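Ribulose bisphosphate carboxylase (Hyperthermus butylicus DSM 5456, PDB 6HUN) probably catalyses the addition of carbon dioxide and water to ribulose 1,5-bisphosphate, yielding two molecules of 3-phosphoglycerate, as a type III Rubisco in archaeal AMP degradation. Local coordinates at residues Leu180-Thr183 / Pro184-Gly188; Ser210-Phe213 / Cys214-Glu217; Ala246-Arg249 / Glu250-Arg254; Leu278-Ala281 / Arg282-Ala285. One frame throughout, in Å; residues are numbered along the deposited sequence.

Contacts 1 to 4 follow one another along the chain in the barrel domain, each at or on a helix, and all touch the second subunit. Contacts 1 and 2 meet where Y182 O lies 3.5 Å from F213 CE1. Contacts 2 and 3 meet where S210 CB lies 3.4 Å from R254 NH2. Contacts 3 and 4 share a probable hydrogen bond of 2.7 Å between E252 OE2 and H280 NE2. Toward the predicted active site, the side chain of Y187 in contact 1 comes within about 6 Å of that of D205, a predicted magnesium ligand, and that of L278 in contact 4 within about 9 Å of that of the predicted proton acceptor H295.

Contact 1 of 4, residues Leu180-Thr183 / Pro184-Gly188; sequences LGYT and PEEYG
Y182 lies against the first turn of the following helix through its two CD atoms: CD1 packs on E186 CB at 3.7 Å, and CD2 meets Y187 CD2 at 3.8 Å. The second touch comes at the edge of the Y187 ring, in its plane, the two tyrosine side chains crossing at about a right angle. The Y182 hydroxyl is hydrogen-bonded to K177 O. Next along the chain, T183 is the N-cap of helix 184-196, which follows the first barrel strand, and with E186 it forms a capping box. T183 N donates to E186 OE1 over 3.0 Å in a nearly straight bond (170°) that reaches the carboxylate from above its plane. A chi1 of 61°, with T183 OG1 between the backbone N and the carbonyl carbon, turns this oxygen to the helix start, where E186 N donates to it in a weak bond of 3.4 Å. Were E186 an alanine, T183 N would probably lose its acceptor, and S79 of the second subunit, which is hydrogen-bonded to E186 OE2, its carboxylate mate. T183 O finally takes Y187 N at 2.8 Å, beginning the helical ladder, while P184 occupies the first helical position.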
loop_
_atom_site.group_PDB
_atom_site.type_symbol
_atom_site.label_atom_id
_atom_site.label_comp_id
_atom_site.label_asym_id
_atom_site.label_seq_id
_atom_site.Cartn_x
_atom_site.Cartn_y
_atom_site.Cartn_z
ATOM N N LEU A 180 21.522 -9.808 -3.604
ATOM C CA LEU A 180 21.179 -10.576 -4.797
ATOM C C LEU A 180 22.444 -10.895 -5.573
ATOM O O LEU A 180 23.462 -10.211 -5.449
ATOM C CB LEU A 180 20.181 -9.841 -5.715
ATOM C CG LEU A 180 18.712 -9.698 -5.297
ATOM C CD1 LEU A 180 17.917 -9.041 -6.427
ATOM C CD2 LEU A 180 18.052 -11.000 -4.893
ATOM N N GLY A 181 22.374 -11.973 -6.358
ATOM C CA GLY A 181 23.484 -12.343 -7.232
ATOM C C GLY A 181 23.956 -13.789 -7.128
ATOM O O GLY A 181 24.810 -14.222 -7.906
ATOM N N TYR A 182 23.414 -14.538 -6.169
ATOM C CA TYR A 182 23.780 -15.923 -5.908
ATOM C C TYR A 182 22.864 -16.882 -6.673
ATOM O O TYR A 182 21.639 -16.704 -6.704
ATOM C CB TYR A 182 23.694 -16.208 -4.397
ATOM C CG TYR A 182 24.767 -15.530 -3.561
ATOM C CD1 TYR A 182 26.106 -15.876 -3.722
ATOM C CD2 TYR A 182 24.446 -14.543 -2.621
ATOM C CE1 TYR A 182 27.099 -15.272 -2.977
ATOM C CE2 TYR A 182 25.444 -13.916 -1.862
ATOM C CZ TYR A 182 26.769 -14.290 -2.049
ATOM O OH TYR A 182 27.803 -13.713 -1.327
ATOM N N THR A 183 23.453 -17.913 -7.272
ATOM C CA THR A 183 22.651 -19.037 -7.741
ATOM C C THR A 183 22.156 -19.843 -6.536
ATOM O O THR A 183 22.610 -19.634 -5.406
ATOM C CB THR A 183 23.457 -19.910 -8.706
ATOM O OG1 THR A 183 24.604 -20.437 -8.032
ATOM C CG2 THR A 183 23.897 -19.096 -9.912
ATOM N N PRO A 184 21.180 -20.740 -6.730
ATOM C CA PRO A 184 20.755 -21.571 -5.596
ATOM C C PRO A 184 21.922 -22.278 -4.924
ATOM O O PRO A 184 22.049 -22.192 -3.694
ATOM C CB PRO A 184 19.764 -22.538 -6.236
ATOM C CG PRO A 184 19.151 -21.729 -7.357
ATOM C CD PRO A 184 20.285 -20.910 -7.899
ATOM N N GLU A 185 22.802 -22.924 -5.704
ATOM C CA GLU A 185 23.962 -23.602 -5.119
ATOM C C GLU A 185 24.779 -22.627 -4.278
ATOM O O GLU A 185 25.076 -22.903 -3.107
ATOM C CB GLU A 185 24.812 -24.258 -6.224
ATOM C CG GLU A 185 25.278 -23.279 -7.325
ATOM C CD GLU A 185 24.444 -23.297 -8.639
ATOM O OE1 GLU A 185 25.048 -23.463 -9.725
ATOM O OE2 GLU A 185 23.195 -23.135 -8.587
ATOM N N GLU A 186 25.087 -21.447 -4.839
ATOM C CA GLU A 186 25.923 -20.476 -4.139
ATOM C C GLU A 186 25.234 -19.952 -2.886
ATOM O O GLU A 186 25.839 -19.899 -1.811
ATOM C CB GLU A 186 26.317 -19.328 -5.076
ATOM C CG GLU A 186 27.184 -19.767 -6.268
ATOM C CD GLU A 186 27.147 -18.788 -7.456
ATOM O OE1 GLU A 186 26.452 -17.737 -7.368
ATOM O OE2 GLU A 186 27.819 -19.074 -8.481
ATOM N N TYR A 187 23.956 -19.570 -2.999
ATOM C CA TYR A 187 23.209 -19.127 -1.820
ATOM C C TYR A 187 23.211 -20.166 -0.694
ATOM O O TYR A 187 23.244 -19.809 0.490
ATOM C CB TYR A 187 21.780 -18.815 -2.223
ATOM C CG TYR A 187 21.072 -17.839 -1.325
ATOM C CD1 TYR A 187 19.965 -18.235 -0.580
ATOM C CD2 TYR A 187 21.486 -16.513 -1.240
ATOM C CE1 TYR A 187 19.276 -17.332 0.220
ATOM C CE2 TYR A 187 20.784 -15.600 -0.444
ATOM C CZ TYR A 187 19.695 -16.037 0.293
ATOM O OH TYR A 187 18.978 -15.170 1.109
ATOM N N GLY A 188 23.137 -21.455 -1.042
ATOM C CA GLY A 188 23.097 -22.482 -0.016
ATOM C C GLY A 188 24.398 -22.604 0.767
ATOM O O GLY A 188 24.377 -22.827 1.981
#

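Contact 2 of 4, residues Ser210-Phe213 / Cys214-Glu217; sequences SQPF and CRFE
Between Q211 and C214 the chain reverses in a type I beta turn, with P212 and F213 at the corners, and C214 N donates to Q211 O over 3.1 Å. C214 and R215 then run extended, bringing the backbone back past its own start, and the CA atoms of S210 and R215 come within 4.4 Å of each other. S210 OG closes this larger loop: it accepts F216 N at 2.8 Å with an N-H...O angle of 159°. Its chi1 of -166° places OG anti to its own N, at the start of helix 216-234, where it also touches F216 CB. The turn belongs to the loop that leads from the second barrel strand, 201-203, into that helix, and R215 holds the N-cap position there. With an alanine in place of S210, F216 N in the first turn of the helix would probably lose this acceptor and the loop one of its ties to the helix start. R215, bent at chi2 (-85°), doubles back over the turn: its CD lies 3.4 Å from Q211 O and its NE 3.1 Å from P212 CA, which sits at the edge of the guanidinium near its plane. On the other flank F213 CD1 rests on C214 CB at 3.6 Å, and the same ring meets W80 of the second subunit. Q211 sends its amide nitrogen to N207 O and to L109 O of the second subunit.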
loop_
_atom_site.group_PDB
_atom_site.type_symbol
_atom_site.label_atom_id
_atom_site.label_comp_id
_atom_site.label_asym_id
_atom_site.label_seq_id
_atom_site.Cartn_x
_atom_site.Cartn_y
_atom_site.Cartn_z
ATOM N N SER A 210 11.142 -14.862 -6.818
ATOM C CA SER A 210 11.520 -16.003 -7.614
ATOM C C SER A 210 12.016 -15.578 -8.987
ATOM O O SER A 210 11.536 -16.052 -10.014
ATOM C CB SER A 210 10.384 -17.017 -7.759
ATOM O OG SER A 210 10.887 -18.262 -8.272
ATOM N N GLN A 211 13.026 -14.718 -9.014
ATOM C CA GLN A 211 13.666 -14.343 -10.269
ATOM C C GLN A 211 14.318 -15.546 -10.948
ATOM O O GLN A 211 14.671 -16.529 -10.291
ATOM C CB GLN A 211 14.716 -13.271 -10.011
ATOM C CG GLN A 211 14.118 -11.931 -9.544
ATOM C CD GLN A 211 14.065 -11.772 -8.022
ATOM O OE1 GLN A 211 13.875 -12.731 -7.284
ATOM N NE2 GLN A 211 14.246 -10.544 -7.558
ATOM N N PRO A 212 14.511 -15.478 -12.269
ATOM C CA PRO A 212 15.075 -16.623 -12.995
ATOM C C PRO A 212 16.459 -17.067 -12.536
ATOM O O PRO A 212 16.782 -18.264 -12.625
ATOM C CB PRO A 212 15.094 -16.120 -14.447
ATOM C CG PRO A 212 13.919 -15.217 -14.515
ATOM C CD PRO A 212 13.848 -14.515 -13.178
ATOM N N PHE A 213 17.307 -16.148 -12.073
ATOM C CA PHE A 213 18.661 -16.584 -11.751
ATOM C C PHE A 213 18.704 -17.435 -10.489
ATOM O O PHE A 213 19.724 -18.082 -10.240
ATOM C CB PHE A 213 19.605 -15.383 -11.615
ATOM C CG PHE A 213 19.360 -14.563 -10.385
ATOM C CD1 PHE A 213 20.039 -14.835 -9.203
ATOM C CD2 PHE A 213 18.443 -13.518 -10.406
ATOM C CE1 PHE A 213 19.810 -14.090 -8.062
ATOM C CE2 PHE A 213 18.206 -12.753 -9.255
ATOM C CZ PHE A 213 18.887 -13.063 -8.084
ATOM N N CYS A 214 17.612 -17.472 -9.725
ATOM C CA CYS A 214 17.532 -18.143 -8.429
ATOM C C CYS A 214 16.071 -18.335 -8.037
ATOM O O CYS A 214 15.530 -17.609 -7.189
ATOM C CB CYS A 214 18.250 -17.346 -7.332
ATOM S SG CYS A 214 18.643 -18.361 -5.854
ATOM N N ARG A 215 15.437 -19.315 -8.663
ATOM C CA ARG A 215 14.034 -19.579 -8.426
ATOM C C ARG A 215 13.787 -20.042 -7.008
ATOM O O ARG A 215 14.648 -20.675 -6.362
ATOM C CB ARG A 215 13.529 -20.625 -9.400
ATOM C CG ARG A 215 13.923 -20.250 -10.757
ATOM C CD ARG A 215 12.926 -19.292 -11.350
ATOM N NE ARG A 215 13.218 -19.115 -12.762
ATOM C CZ ARG A 215 13.169 -20.094 -13.670
ATOM N NH1 ARG A 215 13.468 -19.839 -14.938
ATOM N NH2 ARG A 215 12.812 -21.326 -13.322
ATOM N N PHE A 216 12.552 -19.792 -6.566
ATOM C CA PHE A 216 12.199 -19.988 -5.171
ATOM C C PHE A 216 12.454 -21.426 -4.747
ATOM O O PHE A 216 13.129 -21.674 -3.734
ATOM C CB PHE A 216 10.741 -19.614 -4.918
ATOM C CG PHE A 216 10.355 -19.710 -3.453
ATOM C CD1 PHE A 216 10.557 -18.637 -2.605
ATOM C CD2 PHE A 216 9.844 -20.893 -2.927
ATOM C CE1 PHE A 216 10.223 -18.702 -1.236
ATOM C CE2 PHE A 216 9.516 -20.974 -1.566
ATOM C CZ PHE A 216 9.706 -19.889 -0.733
ATOM N N GLU A 217 11.962 -22.390 -5.541
ATOM C CA GLU A 217 12.046 -23.785 -5.118
ATOM C C GLU A 217 13.489 -24.258 -5.072
ATOM O O GLU A 217 13.905 -24.923 -4.115
ATOM C CB GLU A 217 11.205 -24.678 -6.033
ATOM C CG GLU A 217 11.544 -26.165 -5.821
ATOM C CD GLU A 217 10.355 -27.113 -5.872
ATOM O OE1 GLU A 217 9.332 -26.765 -6.501
ATOM O OE2 GLU A 217 10.469 -28.233 -5.313
#

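Contact 3 of 4, residues Ala246-Arg249 / Glu250-Arg254; sequences APIR and EMEKR
The guanidinium of R254 carries A246 CB over one face, 3.5 Å from NH1, and on that same side E250 CB sits toward the rim. NH2 of R254 donates to E250 OE1 over 3.0 Å, with the carboxylate oxygen 22° out of the guanidinium plane. E250 is bent at chi2 (-56°), which lets its carboxylate serve two cations: OE1 is met on the anti side by R254, whereas OE2 is met on the syn side by K253 NZ at 3.2 Å. These three residues form a salt-bridge network along helix 248-260, which follows barrel strand 239-243 in a beta-alpha-beta unit, and E111 of the second subunit extends it by a salt bridge to R254. P247, the N-cap residue, starts the ladder by accepting M251 N at 2.8 Å. One step on, I248 lies side by side with M251, their ends CD1 and CE pointing the same way. The methyl I248 CG2 approaches E252 OE2 to 3.6 Å, an oxygen that is hydrogen-bonded to H280. The second oxygen, OE1, receives a water that also donates to R249 O.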
loop_
_atom_site.group_PDB
_atom_site.type_symbol
_atom_site.label_atom_id
_atom_site.label_comp_id
_atom_site.label_asym_id
_atom_site.label_seq_id
_atom_site.Cartn_x
_atom_site.Cartn_y
_atom_site.Cartn_z
ATOM N N ALA A 246 4.669 -12.348 -3.633
ATOM C CA ALA A 246 4.338 -12.884 -4.960
ATOM C C ALA A 246 2.864 -12.627 -5.240
ATOM O O ALA A 246 2.096 -12.310 -4.316
ATOM C CB ALA A 246 4.648 -14.375 -5.029
ATOM N N PRO A 247 2.438 -12.663 -6.497
ATOM C CA PRO A 247 0.993 -12.720 -6.741
ATOM C C PRO A 247 0.416 -13.902 -5.955
ATOM O O PRO A 247 1.124 -14.872 -5.643
ATOM C CB PRO A 247 0.887 -12.914 -8.271
ATOM C CG PRO A 247 2.216 -12.350 -8.824
ATOM C CD PRO A 247 3.239 -12.774 -7.735
ATOM N N ILE A 248 -0.887 -13.813 -5.641
ATOM C CA ILE A 248 -1.531 -14.699 -4.653
ATOM C C ILE A 248 -1.305 -16.184 -4.997
ATOM O O ILE A 248 -0.878 -16.980 -4.141
ATOM C CB ILE A 248 -3.040 -14.356 -4.533
ATOM C CG1 ILE A 248 -3.282 -12.938 -3.912
ATOM C CG2 ILE A 248 -3.845 -15.462 -3.794
ATOM C CD1 ILE A 248 -2.676 -12.640 -2.439
ATOM N N ARG A 249 -1.618 -16.602 -6.235
ATOM C CA ARG A 249 -1.427 -18.020 -6.558
ATOM C C ARG A 249 0.039 -18.461 -6.403
ATOM O O ARG A 249 0.314 -19.577 -5.898
ATOM C CB ARG A 249 -1.990 -18.277 -7.962
ATOM C CG ARG A 249 -3.463 -18.623 -7.854
ATOM C CD ARG A 249 -4.218 -18.620 -9.170
ATOM N NE ARG A 249 -5.654 -18.717 -8.903
ATOM C CZ ARG A 249 -6.625 -18.625 -9.815
ATOM N NH1 ARG A 249 -6.345 -18.403 -11.102
ATOM N NH2 ARG A 249 -7.889 -18.737 -9.419
ATOM N N GLU A 250 1.005 -17.597 -6.785
ATOM C CA GLU A 250 2.409 -17.999 -6.597
ATOM C C GLU A 250 2.779 -18.029 -5.118
ATOM O O GLU A 250 3.565 -18.911 -4.679
ATOM C CB GLU A 250 3.332 -17.056 -7.388
ATOM C CG GLU A 250 3.481 -17.402 -8.901
ATOM C CD GLU A 250 3.982 -18.861 -9.110
ATOM O OE1 GLU A 250 4.958 -19.301 -8.421
ATOM O OE2 GLU A 250 3.380 -19.586 -9.956
ATOM N N MET A 251 2.225 -17.098 -4.319
ATOM C CA MET A 251 2.528 -17.100 -2.877
ATOM C C MET A 251 1.992 -18.364 -2.215
ATOM O O MET A 251 2.667 -18.988 -1.359
ATOM C CB MET A 251 1.909 -15.867 -2.210
ATOM C CG MET A 251 2.137 -15.838 -0.663
ATOM S SD MET A 251 1.302 -14.456 0.115
ATOM C CE MET A 251 -0.378 -15.027 0.110
ATOM N N GLU A 252 0.763 -18.745 -2.577
ATOM C CA GLU A 252 0.159 -19.966 -2.024
ATOM C C GLU A 252 1.039 -21.175 -2.276
ATOM O O GLU A 252 1.256 -22.015 -1.374
ATOM C CB GLU A 252 -1.242 -20.194 -2.632
ATOM C CG GLU A 252 -2.308 -19.213 -2.151
ATOM C CD GLU A 252 -3.573 -19.254 -3.022
ATOM O OE1 GLU A 252 -3.521 -19.794 -4.148
ATOM O OE2 GLU A 252 -4.635 -18.750 -2.580
ATOM N N LYS A 253 1.573 -21.303 -3.494
ATOM C CA LYS A 253 2.439 -22.458 -3.767
ATOM C C LYS A 253 3.717 -22.395 -2.948
ATOM O O LYS A 253 4.253 -23.433 -2.515
ATOM C CB LYS A 253 2.788 -22.511 -5.252
ATOM C CG LYS A 253 1.569 -22.766 -6.138
ATOM C CD LYS A 253 1.654 -22.039 -7.527
ATOM C CE LYS A 253 2.093 -23.016 -8.611
ATOM N NZ LYS A 253 1.978 -22.447 -9.992
ATOM N N ARG A 254 4.267 -21.187 -2.787
ATOM C CA ARG A 254 5.542 -21.052 -2.090
ATOM C C ARG A 254 5.370 -21.287 -0.603
ATOM O O ARG A 254 6.269 -21.866 0.034
ATOM C CB ARG A 254 6.177 -19.674 -2.376
ATOM C CG ARG A 254 6.574 -19.527 -3.854
ATOM C CD ARG A 254 6.942 -18.093 -4.339
ATOM N NE ARG A 254 6.868 -18.094 -5.807
ATOM C CZ ARG A 254 7.169 -17.050 -6.592
ATOM N NH1 ARG A 254 7.622 -15.926 -6.079
ATOM N NH2 ARG A 254 7.016 -17.138 -7.913
HETATM O O HOH W 1 -1.671 -21.749 -5.934
#

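Contact 4 of 4, residues Leu278-Ala281 / Arg282-Ala285; sequences LQHA and RELA
A281 O accepts A285 N over 2.7 Å, the shortest of four i to i+4 backbone bonds that run through these two turns of helix. The neighbouring rung, L284 N to H280 O, measures 3.0 Å. H280 joins the two turns through its ring: with CG anti to the backbone N (chi1 -168°), the ring is carried along the helix toward E283 and L284. E283 OE2 stands at the edge of the ring, near its plane, but 3.9 Å from ND1; the gap is bridged by a water that donates to E283 OE2 at 2.8 Å and lies 3.2 Å from H280 ND1. With NE2 taken up by E252, both nitrogens have polar partners, which probably limits rotation of the ring, and the nearby carboxylates may polarise it. L284 CD1 approaches the same ring obliquely, 4.1 Å from NE2. R282 lays its CB against Q279 O at 3.5 Å, then bends at chi2 (58°), and its polar end serves G152 O and E286. R249 of the second subunit packs on H280 and L284. Such a run belongs to a helix on the outside of a TIM barrel, here helix 275-288, which is flanked by helix 248-260, helix 312-322 and the second subunit and connects strands 265-269 and 291-295 in a beta-alpha-beta crossover.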
loop_
_atom_site.group_PDB
_atom_site.type_symbol
_atom_site.label_atom_id
_atom_site.label_comp_id
_atom_site.label_asym_id
_atom_site.label_seq_id
_atom_site.Cartn_x
_atom_site.Cartn_y
_atom_site.Cartn_z
ATOM N N LEU A 278 -1.290 -10.255 3.130
ATOM C CA LEU A 278 -0.815 -10.621 4.479
ATOM C C LEU A 278 -1.881 -11.414 5.211
ATOM O O LEU A 278 -1.585 -12.461 5.821
ATOM C CB LEU A 278 -0.443 -9.358 5.265
ATOM C CG LEU A 278 -0.158 -9.573 6.752
ATOM C CD1 LEU A 278 1.022 -10.635 6.978
ATOM C CD2 LEU A 278 0.181 -8.190 7.437
ATOM N N GLN A 279 -3.160 -10.948 5.154
ATOM C CA GLN A 279 -4.190 -11.704 5.883
ATOM C C GLN A 279 -4.380 -13.100 5.293
ATOM O O GLN A 279 -4.707 -14.045 6.033
ATOM C CB GLN A 279 -5.552 -10.958 5.890
ATOM C CG GLN A 279 -5.408 -9.591 6.658
ATOM C CD GLN A 279 -6.755 -9.029 7.036
ATOM O OE1 GLN A 279 -7.340 -8.226 6.299
ATOM N NE2 GLN A 279 -7.301 -9.520 8.171
ATOM N N HIS A 280 -4.259 -13.233 3.960
ATOM C CA HIS A 280 -4.306 -14.562 3.338
ATOM C C HIS A 280 -3.123 -15.430 3.776
ATOM O O HIS A 280 -3.297 -16.623 4.095
ATOM C CB HIS A 280 -4.292 -14.412 1.821
ATOM C CG HIS A 280 -4.636 -15.684 1.082
ATOM N ND1 HIS A 280 -5.762 -16.434 1.354
ATOM C CD2 HIS A 280 -4.009 -16.309 0.061
ATOM C CE1 HIS A 280 -5.797 -17.486 0.552
ATOM N NE2 HIS A 280 -4.735 -17.438 -0.236
ATOM N N ALA A 281 -1.918 -14.850 3.815
ATOM C CA ALA A 281 -0.762 -15.616 4.333
ATOM C C ALA A 281 -0.999 -16.054 5.775
ATOM O O ALA A 281 -0.612 -17.177 6.168
ATOM C CB ALA A 281 0.492 -14.735 4.204
ATOM N N ARG A 282 -1.727 -15.243 6.547
ATOM C CA ARG A 282 -1.980 -15.599 7.938
ATOM C C ARG A 282 -2.921 -16.791 8.023
ATOM O O ARG A 282 -2.747 -17.684 8.880
ATOM C CB ARG A 282 -2.519 -14.367 8.700
ATOM C CG ARG A 282 -2.975 -14.644 10.117
ATOM C CD ARG A 282 -1.837 -15.264 11.010
ATOM N NE ARG A 282 -2.318 -15.434 12.366
ATOM C CZ ARG A 282 -2.985 -16.505 12.782
ATOM N NH1 ARG A 282 -3.179 -17.542 11.956
ATOM N NH2 ARG A 282 -3.399 -16.587 14.051
ATOM N N GLU A 283 -3.894 -16.872 7.111
ATOM C CA GLU A 283 -4.721 -18.071 7.087
ATOM C C GLU A 283 -3.925 -19.289 6.680
ATOM O O GLU A 283 -4.175 -20.389 7.196
ATOM C CB GLU A 283 -5.883 -17.855 6.100
ATOM C CG GLU A 283 -7.006 -17.040 6.670
ATOM C CD GLU A 283 -8.220 -16.916 5.731
ATOM O OE1 GLU A 283 -9.348 -16.636 6.223
ATOM O OE2 GLU A 283 -8.019 -17.061 4.501
ATOM N N LEU A 284 -3.043 -19.169 5.676
ATOM C CA LEU A 284 -2.249 -20.364 5.350
ATOM C C LEU A 284 -1.277 -20.719 6.469
ATOM O O LEU A 284 -1.000 -21.903 6.691
ATOM C CB LEU A 284 -1.482 -20.187 4.047
ATOM C CG LEU A 284 -2.465 -20.004 2.872
ATOM C CD1 LEU A 284 -1.756 -19.479 1.631
ATOM C CD2 LEU A 284 -3.251 -21.288 2.587
ATOM N N ALA A 285 -0.753 -19.724 7.185
ATOM C CA ALA A 285 0.086 -20.041 8.336
ATOM C C ALA A 285 -0.688 -20.830 9.388
ATOM O O ALA A 285 -0.107 -21.684 10.085
ATOM C CB ALA A 285 0.647 -18.737 8.945
HETATM O O HOH W 2 -8.061 -14.791 2.915
#